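Long-range contacts in hemolysin-related protein (Vibrio cholerae serotype O1, PDB 6MLT), which is a secreted, metal-binding biofilm matrix protein, probably contributing to bacterial adhesion through its beta-propeller and carbohydrate-binding beta-prism parts: residues Y481-D486 with K564-A569; N534-M539 with V554-S559; N568-W573 with R604-R609. All coordinates share one frame; numbering follows the deposited sequence.

All three contacts are largely buried and meet in one region of the fold, but they differ in what binds them. Contact 2 is a regular antiparallel strand pair, held by backbone hydrogen bonds and apolar side chains on both faces. Contacts 1 and 3 join loops: contact 1 relies on aromatic packing, one tyrosine hydroxyl and water beside a sodium site, contact 3 on a short backbone bridge and a tryptophan edge. Both share Asn-568 and Ala-569, so the chain from 564 to 573 runs from one to the other. Ala-535 of contact 2 packs its CB against that of Ala-569, and exposed residues occur only at Arg-567, Asn-568 and Ile-608 among those touching in the loop contacts.

Contact 1 of 3, residues Y481-D486 with K564-A569; sequences YDFTGD and KPWRNA. With NA (sodium ion), chain H; GOL (glycerol), chain K.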
loop_
_atom_site.group_PDB
_atom_site.type_symbol
_atom_site.label_atom_id
_atom_site.label_comp_id
_atom_site.label_asym_id
_atom_site.label_seq_id
_atom_site.Cartn_x
_atom_site.Cartn_y
_atom_site.Cartn_z
ATOM N N TYR A 481 -0.848 -11.809 2.686
ATOM C CA TYR A 481 0.084 -11.950 3.797
ATOM C C TYR A 481 1.163 -12.956 3.406
ATOM O O TYR A 481 0.894 -13.922 2.683
ATOM C CB TYR A 481 -0.625 -12.404 5.082
ATOM C CG TYR A 481 0.349 -12.756 6.188
ATOM C CD1 TYR A 481 1.199 -11.792 6.721
ATOM C CD2 TYR A 481 0.437 -14.054 6.684
ATOM C CE1 TYR A 481 2.115 -12.109 7.715
ATOM C CE2 TYR A 481 1.349 -14.383 7.684
ATOM C CZ TYR A 481 2.186 -13.407 8.190
ATOM O OH TYR A 481 3.091 -13.719 9.179
ATOM N N ASP A 482 2.380 -12.722 3.901
ATOM C CA ASP A 482 3.527 -13.602 3.654
ATOM C C ASP A 482 3.605 -14.610 4.794
ATOM O O ASP A 482 4.294 -14.401 5.793
ATOM C CB ASP A 482 4.814 -12.789 3.539
ATOM C CG ASP A 482 6.041 -13.656 3.330
ATOM O OD1 ASP A 482 5.888 -14.860 3.021
ATOM O OD2 ASP A 482 7.163 -13.140 3.493
ATOM N N PHE A 483 2.881 -15.723 4.640
ATOM C CA PHE A 483 2.938 -16.806 5.621
ATOM C C PHE A 483 4.307 -17.473 5.645
ATOM O O PHE A 483 4.799 -17.854 6.714
ATOM C CB PHE A 483 1.882 -17.868 5.308
ATOM C CG PHE A 483 0.480 -17.461 5.626
ATOM C CD1 PHE A 483 -0.015 -17.592 6.911
ATOM C CD2 PHE A 483 -0.363 -17.000 4.629
ATOM C CE1 PHE A 483 -1.321 -17.236 7.201
ATOM C CE2 PHE A 483 -1.664 -16.645 4.912
ATOM C CZ PHE A 483 -2.146 -16.764 6.200
ATOM N N THR A 484 4.917 -17.662 4.478
ATOM C CA THR A 484 6.115 -18.487 4.390
ATOM C C THR A 484 7.374 -17.738 4.790
ATOM O O THR A 484 8.381 -18.378 5.100
ATOM C CB THR A 484 6.297 -19.035 2.972
ATOM O OG1 THR A 484 6.510 -17.949 2.063
ATOM C CG2 THR A 484 5.075 -19.848 2.541
ATOM N N GLY A 485 7.343 -16.409 4.779
ATOM C CA GLY A 485 8.488 -15.631 5.201
ATOM C C GLY A 485 9.568 -15.451 4.160
ATOM O O GLY A 485 10.703 -15.128 4.521
ATOM N N ASP A 486 9.258 -15.651 2.878
ATOM C CA ASP A 486 10.220 -15.451 1.801
ATOM C C ASP A 486 10.115 -14.070 1.167
ATOM O O ASP A 486 10.765 -13.813 0.150
ATOM C CB ASP A 486 10.058 -16.534 0.729
ATOM C CG ASP A 486 8.749 -16.427 -0.050
ATOM O OD1 ASP A 486 7.847 -15.652 0.344
ATOM O OD2 ASP A 486 8.627 -17.137 -1.074
ATOM N N LYS A 564 7.525 -22.532 12.973
ATOM C CA LYS A 564 7.116 -21.769 11.795
ATOM C C LYS A 564 6.176 -20.650 12.226
ATOM O O LYS A 564 4.996 -20.623 11.854
ATOM C CB LYS A 564 6.453 -22.667 10.750
ATOM C CG LYS A 564 7.415 -23.646 10.086
ATOM C CD LYS A 564 6.708 -24.455 9.007
ATOM C CE LYS A 564 7.694 -25.217 8.136
ATOM N NZ LYS A 564 7.012 -25.982 7.051
ATOM N N PRO A 565 6.682 -19.686 12.984
ATOM C CA PRO A 565 5.845 -18.548 13.363
ATOM C C PRO A 565 5.456 -17.727 12.146
ATOM O O PRO A 565 6.151 -17.710 11.126
ATOM C CB PRO A 565 6.738 -17.746 14.311
ATOM C CG PRO A 565 8.130 -18.093 13.899
ATOM C CD PRO A 565 8.065 -19.544 13.468
ATOM N N TRP A 566 4.319 -17.051 12.265
ATOM C CA TRP A 566 3.839 -16.134 11.233
ATOM C C TRP A 566 4.361 -14.746 11.582
ATOM O O TRP A 566 3.757 -14.021 12.377
ATOM C CB TRP A 566 2.318 -16.178 11.143
ATOM C CG TRP A 566 1.794 -17.484 10.604
ATOM C CD1 TRP A 566 2.509 -18.455 9.950
ATOM C CD2 TRP A 566 0.446 -17.964 10.678
ATOM N NE1 TRP A 566 1.683 -19.503 9.609
ATOM C CE2 TRP A 566 0.414 -19.228 10.051
ATOM C CE3 TRP A 566 -0.738 -17.453 11.220
ATOM C CZ2 TRP A 566 -0.756 -19.980 9.947
ATOM C CZ3 TRP A 566 -1.897 -18.203 11.114
ATOM C CH2 TRP A 566 -1.897 -19.452 10.483
ATOM N N ARG A 567 5.481 -14.378 10.968
ATOM C CA ARG A 567 6.250 -13.196 11.329
ATOM C C ARG A 567 5.837 -11.972 10.509
ATOM O O ARG A 567 5.209 -12.078 9.450
ATOM C CB ARG A 567 7.743 -13.458 11.118
ATOM C CG ARG A 567 8.290 -14.636 11.900
ATOM C CD ARG A 567 9.794 -14.801 11.677
ATOM N NE ARG A 567 10.093 -15.181 10.294
ATOM C CZ ARG A 567 10.708 -14.420 9.393
ATOM N NH1 ARG A 567 11.143 -13.193 9.691
ATOM N NH2 ARG A 567 10.907 -14.897 8.172
ATOM N N ASN A 568 6.201 -10.798 11.030
ATOM C CA ASN A 568 6.129 -9.535 10.287
ATOM C C ASN A 568 4.702 -9.197 9.850
ATOM O O ASN A 568 4.477 -8.705 8.744
ATOM C CB ASN A 568 7.067 -9.567 9.081
ATOM C CG ASN A 568 8.524 -9.626 9.480
ATOM O OD1 ASN A 568 8.907 -9.158 10.551
ATOM N ND2 ASN A 568 9.344 -10.197 8.616
ATOM N N ALA A 569 3.735 -9.430 10.731
ATOM C CA ALA A 569 2.347 -9.072 10.471
ATOM C C ALA A 569 1.955 -7.806 11.227
ATOM O O ALA A 569 2.412 -7.555 12.349
ATOM C CB ALA A 569 1.402 -10.204 10.871
HETATM NA NA NA H . 5.490 -16.004 1.118
HETATM C C1 GOL K . 8.691 -19.668 9.110
HETATM O O1 GOL K . 7.449 -19.283 9.649
HETATM C C2 GOL K . 9.179 -18.538 8.224
HETATM O O2 GOL K . 8.840 -17.339 8.862
HETATM C C3 GOL K . 10.687 -18.588 8.042
HETATM O O3 GOL K . 11.041 -17.652 7.054
HETATM O O HOH W 1 6.235 -13.329 7.203
HETATM O O HOH W 2 6.222 -15.785 8.344
#
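The Tyr-481 hydroxyl donates the direct hydrogen bond between the segments, OH to Arg-567 O at 2.7 Å; it reaches that oxygen from above the carbonyl plane, 37° out of it. Water 1 adds a second link, lying 2.8 Å from Arg-567 O and 2.6 Å from Asp-482 O. Water 2 bridges Phe-483 O and Arg-567 N.

Apolar contacts flank the hydroxyl. Trp-566 CB sits at the edge of the tyrosine ring, while Tyr-481 CE1 touches Ala-569 CB at 3.8 Å. Beside them, Phe-483 and Trp-566 form a T-shaped pair: the phenyl edge points at the indole face, with Phe-483 CD1 3.6 Å from Trp-566 CE2 and the planes at 80°. Tyr-481 CD2 lies over the face of the same phenyl ring, so the three aromatics interlock.

At the outer side the Arg-567 chain bends at chi3 (-67°), which turns NE toward O2 of a glycerol, probably from the crystallisation liquor, at 2.9 Å; NH2 reaches its O3.

The sodium ion is coordinated by Asp-482 OD1 at 2.3 Å, Thr-484 OG1 and Asp-486 OD1; Ile-488 O and Glu-490 complete the site. Gly-485 N donates to the same aspartate in an Asx motif. A loop offering Asp-482, Thr-484 and Asp-486 at alternate positions, then Glu-490, resembles the metal-binding loops of FG-GAP-like repeats in beta-propellers.

Contact 2 of 3, residues N534-M539 with V554-S559; sequences NASLIM and VFVYES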
loop_
_atom_site.group_PDB
_atom_site.type_symbol
_atom_site.label_atom_id
_atom_site.label_comp_id
_atom_site.label_asym_id
_atom_site.label_seq_id
_atom_site.Cartn_x
_atom_site.Cartn_y
_atom_site.Cartn_z
ATOM N N ASN A 534 4.321 -13.556 16.046
ATOM C CA ASN A 534 3.626 -14.781 15.651
ATOM C C ASN A 534 2.143 -14.444 15.505
ATOM O O ASN A 534 1.414 -14.354 16.500
ATOM C CB ASN A 534 3.845 -15.902 16.657
ATOM C CG ASN A 534 3.325 -17.239 16.155
ATOM O OD1 ASN A 534 3.209 -17.460 14.948
ATOM N ND2 ASN A 534 3.005 -18.132 17.077
ATOM N N ALA A 535 1.707 -14.268 14.260
ATOM C CA ALA A 535 0.423 -13.660 13.942
ATOM C C ALA A 535 -0.746 -14.642 14.096
ATOM O O ALA A 535 -0.579 -15.851 14.284
ATOM C CB ALA A 535 0.441 -13.114 12.517
ATOM N N SER A 536 -1.952 -14.082 14.007
ATOM C CA SER A 536 -3.205 -14.822 14.037
ATOM C C SER A 536 -3.947 -14.599 12.724
ATOM O O SER A 536 -3.876 -13.519 12.127
ATOM C CB SER A 536 -4.097 -14.372 15.194
ATOM O OG SER A 536 -3.433 -14.467 16.439
ATOM N N LEU A 537 -4.658 -15.634 12.283
ATOM C CA LEU A 537 -5.489 -15.597 11.084
ATOM C C LEU A 537 -6.954 -15.557 11.510
ATOM O O LEU A 537 -7.454 -16.515 12.114
ATOM C CB LEU A 537 -5.225 -16.818 10.209
ATOM C CG LEU A 537 -6.242 -17.115 9.101
ATOM C CD1 LEU A 537 -6.333 -15.961 8.116
ATOM C CD2 LEU A 537 -5.883 -18.409 8.383
ATOM N N ILE A 538 -7.639 -14.464 11.175
ATOM C CA ILE A 538 -8.992 -14.178 11.655
ATOM C C ILE A 538 -9.957 -14.244 10.478
ATOM O O ILE A 538 -9.731 -13.589 9.453
ATOM C CB ILE A 538 -9.063 -12.791 12.318
ATOM C CG1 ILE A 538 -8.051 -12.686 13.464
ATOM C CG2 ILE A 538 -10.489 -12.506 12.830
ATOM C CD1 ILE A 538 -7.309 -11.375 13.506
ATOM N N MET A 539 -11.057 -14.985 10.638
ATOM C CA MET A 539 -12.065 -15.067 9.594
ATOM C C MET A 539 -13.456 -15.141 10.209
ATOM O O MET A 539 -13.636 -15.602 11.341
ATOM C CB MET A 539 -11.830 -16.275 8.672
ATOM C CG MET A 539 -11.966 -17.622 9.338
ATOM S SD MET A 539 -11.363 -18.965 8.287
ATOM C CE MET A 539 -9.597 -18.664 8.349
ATOM N N VAL A 554 -16.834 -16.139 14.611
ATOM C CA VAL A 554 -15.473 -15.670 14.352
ATOM C C VAL A 554 -14.519 -16.789 14.734
ATOM O O VAL A 554 -14.609 -17.334 15.841
ATOM C CB VAL A 554 -15.147 -14.386 15.141
ATOM C CG1 VAL A 554 -13.720 -13.919 14.846
ATOM C CG2 VAL A 554 -16.145 -13.285 14.808
ATOM N N PHE A 555 -13.599 -17.107 13.833
ATOM C CA PHE A 555 -12.668 -18.209 14.019
ATOM C C PHE A 555 -11.259 -17.691 13.792
ATOM O O PHE A 555 -10.981 -17.056 12.770
ATOM C CB PHE A 555 -13.014 -19.371 13.078
ATOM C CG PHE A 555 -14.319 -20.024 13.427
ATOM C CD1 PHE A 555 -15.517 -19.394 13.143
ATOM C CD2 PHE A 555 -14.348 -21.230 14.100
ATOM C CE1 PHE A 555 -16.723 -19.972 13.504
ATOM C CE2 PHE A 555 -15.550 -21.806 14.462
ATOM C CZ PHE A 555 -16.734 -21.175 14.162
ATOM N N VAL A 556 -10.389 -17.935 14.766
ATOM C CA VAL A 556 -9.031 -17.415 14.767
ATOM C C VAL A 556 -8.076 -18.595 14.826
ATOM O O VAL A 556 -8.205 -19.458 15.699
ATOM C CB VAL A 556 -8.797 -16.451 15.944
ATOM C CG1 VAL A 556 -7.358 -15.941 15.959
ATOM C CG2 VAL A 556 -9.776 -15.282 15.855
ATOM N N TYR A 557 -7.114 -18.616 13.908
ATOM C CA TYR A 557 -6.166 -19.703 13.766
ATOM C C TYR A 557 -4.752 -19.186 13.966
ATOM O O TYR A 557 -4.486 -17.987 13.866
ATOM C CB TYR A 557 -6.292 -20.354 12.384
ATOM C CG TYR A 557 -7.651 -20.979 12.156
ATOM C CD1 TYR A 557 -8.728 -20.218 11.712
ATOM C CD2 TYR A 557 -7.864 -22.324 12.421
ATOM C CE1 TYR A 557 -9.973 -20.794 11.514
ATOM C CE2 TYR A 557 -9.095 -22.901 12.231
ATOM C CZ TYR A 557 -10.146 -22.138 11.777
ATOM O OH TYR A 557 -11.378 -22.732 11.598
ATOM N N GLU A 558 -3.846 -20.119 14.229
ATOM C CA GLU A 558 -2.430 -19.825 14.367
ATOM C C GLU A 558 -1.639 -20.942 13.705
ATOM O O GLU A 558 -2.170 -22.014 13.398
ATOM C CB GLU A 558 -2.040 -19.673 15.841
ATOM C CG GLU A 558 -2.349 -20.893 16.688
ATOM C CD GLU A 558 -1.929 -20.712 18.131
ATOM O OE1 GLU A 558 -0.754 -20.362 18.364
ATOM O OE2 GLU A 558 -2.772 -20.909 19.028
ATOM N N SER A 559 -0.354 -20.684 13.486
ATOM C CA SER A 559 0.523 -21.698 12.921
ATOM C C SER A 559 0.567 -22.920 13.828
ATOM O O SER A 559 0.752 -22.803 15.040
ATOM C CB SER A 559 1.933 -21.138 12.734
ATOM O OG SER A 559 2.793 -22.152 12.246
HETATM O O HOH W 3 0.689 -18.197 14.321
HETATM O O HOH W 4 1.632 -20.803 16.696
#
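Asn-534 and Ser-559 are tied together by water 3, which three groups grip: Asn-534 OD1 at 2.7 Å, Ala-535 O at the same length, and Ser-559 N, whose hydrogen it accepts. The amide oxygen takes a further hydrogen from Trp-566 N. Water 4 works alongside, accepting from Asn-534 ND2 and donating to Glu-558 OE1 and Ser-559 O, so both ends of the amide are fixed where the strand pair opens out.

Beyond these waters the backbones form a regular antiparallel ladder. Leu-537 and Tyr-557 make a hydrogen-bonded pair, with N of Leu-537 2.8 Å from O of Tyr-557 and nearly straight at 176°. Met-539 and Phe-555 make the next such pair, Phe-555 N lying 2.9 Å from Met-539 O. Ile-538 and Val-556 are the non-hydrogen-bonded pair between them.

Both faces are apolar, one aliphatic, the other pairing sulfur with an aromatic ring. On the first, Ile-538 CG1 lies 3.9 Å from Val-556 CG2, and the two branched side chains stand side by side, pointing the same way. On the other, Met-539 crosses Tyr-557 at about a right angle. Its chain bends at chi3 (71°), bringing CE to 3.8 Å from Tyr-557 CD1, while SD makes an oblique Met-aromatic contact, 5.1 Å from the ring centroid.

Strand 536-541 is bordered on its other side by 525-527, and 553-559 by 13-19. The N-terminal strand thus completes a sheet of C-terminal strands, as in the "Velcro" closure of beta-propellers, while Ile-513 of strand 509-514 packs on Leu-537, Met-539 and Tyr-557.

Contact 3 of 3, residues N568-W573 with R604-R609; sequences NATRIW and RSATIR
Ile-608 N donates to Asn-568 O at 2.8 Å, an almost straight bond at 173°, and Thr-570 N donates to Ala-606 O at 2.9 Å, lying in the carbonyl plane but more bent at the hydrogen, 148°. These two bonds flank Ala-569 and Thr-607, whose backbones make a single bridge. Their places on either side of it give the pairing an antiparallel sense, and it stops there. CA-H...O contacts from Thr-607 CA to Asn-568 O and from Ala-569 CA to Ala-606 O supplement it.

Side-chain hydroxyls shape each partner from within. Thr-570 has its OG1 on the carbonyl side, opposite the backbone N (chi1 -178°), where it donates to Ile-572 O at 2.6 Å; its CG2 meanwhile faces the Ala-606 methyl. Within 604-609, Ser-605 OG accepts from Thr-607 N at 3.1 Å, an ST turn, and is also bonded to Asp-489.

Two side chains pack across the contact. The benzo edge of Trp-573 lies along the start of the other segment: CZ3 makes an apolar contact with Ala-606 CB at 3.8 Å, and CH2 a van der Waals contact with Arg-604 O, which sits in the ring plane. Indole NE1 points elsewhere, to Tyr-523 OH, and the Arg-604 guanidinium leads away to Gln-277 O and Ser-224 O. At the opposite end of the pairing, Ile-608 CD1 similarly meets Ala-569 O at 3.5 Å.

Because the polar bonds across the contact are made entirely by backbone atoms, the side chains of 604-609 can serve other partners. Thr-607 OG1 bonds to Asp-489, and Arg-609 forms a salt bridge with Asp-489, which probably steadies the negative charge there. Thr-607 OG1 also bonds to N of Asp-482, a sodium ligand, consistent with a second-shell role; its side chain lies about 7 Å from the ion.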
loop_
_atom_site.group_PDB
_atom_site.type_symbol
_atom_site.label_atom_id
_atom_site.label_comp_id
_atom_site.label_asym_id
_atom_site.label_seq_id
_atom_site.Cartn_x
_atom_site.Cartn_y
_atom_site.Cartn_z
ATOM N N ASN A 568 6.201 -10.798 11.030
ATOM C CA ASN A 568 6.129 -9.535 10.287
ATOM C C ASN A 568 4.702 -9.197 9.850
ATOM O O ASN A 568 4.477 -8.705 8.744
ATOM C CB ASN A 568 7.067 -9.567 9.081
ATOM C CG ASN A 568 8.524 -9.626 9.480
ATOM O OD1 ASN A 568 8.907 -9.158 10.551
ATOM N ND2 ASN A 568 9.344 -10.197 8.616
ATOM N N ALA A 569 3.735 -9.430 10.731
ATOM C CA ALA A 569 2.347 -9.072 10.471
ATOM C C ALA A 569 1.955 -7.806 11.227
ATOM O O ALA A 569 2.412 -7.555 12.349
ATOM C CB ALA A 569 1.402 -10.204 10.871
ATOM N N THR A 570 1.077 -7.019 10.603
ATOM C CA THR A 570 0.599 -5.781 11.206
ATOM C C THR A 570 -0.027 -6.049 12.573
ATOM O O THR A 570 -0.675 -7.074 12.799
ATOM C CB THR A 570 -0.435 -5.109 10.296
ATOM O OG1 THR A 570 -0.854 -3.866 10.875
ATOM C CG2 THR A 570 -1.656 -5.997 10.106
ATOM N N ARG A 571 0.160 -5.095 13.484
ATOM C CA ARG A 571 -0.503 -5.117 14.781
ATOM C C ARG A 571 -1.930 -4.585 14.729
ATOM O O ARG A 571 -2.631 -4.639 15.744
ATOM C CB ARG A 571 0.268 -4.270 15.794
ATOM C CG ARG A 571 1.716 -4.667 16.033
ATOM C CD ARG A 571 1.849 -5.963 16.797
ATOM N NE ARG A 571 0.942 -6.109 17.936
ATOM C CZ ARG A 571 1.143 -5.600 19.148
ATOM N NH1 ARG A 571 2.214 -4.862 19.413
ATOM N NH2 ARG A 571 0.261 -5.833 20.106
ATOM N N ILE A 572 -2.366 -4.053 13.592
ATOM C CA ILE A 572 -3.623 -3.317 13.526
ATOM C C ILE A 572 -4.185 -3.447 12.119
ATOM O O ILE A 572 -3.446 -3.390 11.130
ATOM C CB ILE A 572 -3.409 -1.839 13.927
ATOM C CG1 ILE A 572 -4.727 -1.066 13.886
ATOM C CG2 ILE A 572 -2.370 -1.171 13.025
ATOM C CD1 ILE A 572 -4.668 0.239 14.666
ATOM N N TRP A 573 -5.500 -3.635 12.034
ATOM C CA TRP A 573 -6.214 -3.663 10.757
ATOM C C TRP A 573 -7.516 -2.908 11.011
ATOM O O TRP A 573 -8.540 -3.501 11.363
ATOM C CB TRP A 573 -6.453 -5.086 10.280
ATOM C CG TRP A 573 -6.937 -5.166 8.867
ATOM C CD1 TRP A 573 -8.138 -4.737 8.390
ATOM C CD2 TRP A 573 -6.232 -5.723 7.751
ATOM N NE1 TRP A 573 -8.231 -4.991 7.038
ATOM C CE2 TRP A 573 -7.070 -5.592 6.621
ATOM C CE3 TRP A 573 -4.974 -6.315 7.596
ATOM C CZ2 TRP A 573 -6.693 -6.039 5.355
ATOM C CZ3 TRP A 573 -4.599 -6.760 6.335
ATOM C CH2 TRP A 573 -5.459 -6.616 5.229
ATOM N N ARG A 604 -4.352 -3.818 1.253
ATOM C CA ARG A 604 -4.975 -4.983 1.881
ATOM C C ARG A 604 -3.990 -6.144 2.027
ATOM O O ARG A 604 -4.352 -7.312 1.910
ATOM C CB ARG A 604 -6.248 -5.394 1.130
ATOM C CG ARG A 604 -7.486 -4.599 1.618
ATOM C CD ARG A 604 -8.733 -4.873 0.782
ATOM N NE ARG A 604 -8.672 -4.199 -0.516
ATOM C CZ ARG A 604 -9.252 -3.038 -0.800
ATOM N NH1 ARG A 604 -9.962 -2.384 0.111
ATOM N NH2 ARG A 604 -9.129 -2.531 -2.012
ATOM N N SER A 605 -2.738 -5.812 2.334
ATOM C CA SER A 605 -1.743 -6.775 2.783
ATOM C C SER A 605 -1.409 -6.545 4.253
ATOM O O SER A 605 -1.256 -5.400 4.696
ATOM C CB SER A 605 -0.452 -6.677 1.965
ATOM O OG SER A 605 0.544 -7.495 2.548
ATOM N N ALA A 606 -1.274 -7.639 4.998
ATOM C CA ALA A 606 -0.868 -7.589 6.394
ATOM C C ALA A 606 0.643 -7.582 6.583
ATOM O O ALA A 606 1.109 -7.452 7.720
ATOM C CB ALA A 606 -1.462 -8.782 7.156
ATOM N N THR A 607 1.420 -7.726 5.512
ATOM C CA THR A 607 2.858 -7.932 5.645
ATOM C C THR A 607 3.568 -6.606 5.885
ATOM O O THR A 607 3.473 -5.688 5.067
ATOM C CB THR A 607 3.418 -8.603 4.396
ATOM O OG1 THR A 607 2.734 -9.839 4.167
ATOM C CG2 THR A 607 4.930 -8.873 4.551
ATOM N N ILE A 608 4.305 -6.516 6.990
ATOM C CA ILE A 608 5.114 -5.329 7.255
ATOM C C ILE A 608 6.311 -5.350 6.317
ATOM O O ILE A 608 7.068 -6.326 6.279
ATOM C CB ILE A 608 5.559 -5.277 8.724
ATOM C CG1 ILE A 608 4.343 -5.128 9.638
ATOM C CG2 ILE A 608 6.554 -4.122 8.952
ATOM C CD1 ILE A 608 4.672 -5.218 11.131
ATOM N N ARG A 609 6.483 -4.277 5.547
ATOM C CA ARG A 609 7.568 -4.175 4.580
ATOM C C ARG A 609 8.311 -2.863 4.766
ATOM O O ARG A 609 7.694 -1.814 4.969
ATOM C CB ARG A 609 7.055 -4.259 3.140
ATOM C CG ARG A 609 6.795 -5.664 2.689
ATOM C CD ARG A 609 6.466 -5.748 1.207
ATOM N NE ARG A 609 6.419 -7.146 0.800
ATOM C CZ ARG A 609 5.332 -7.907 0.847
ATOM N NH1 ARG A 609 4.174 -7.399 1.262
ATOM N NH2 ARG A 609 5.404 -9.177 0.465
#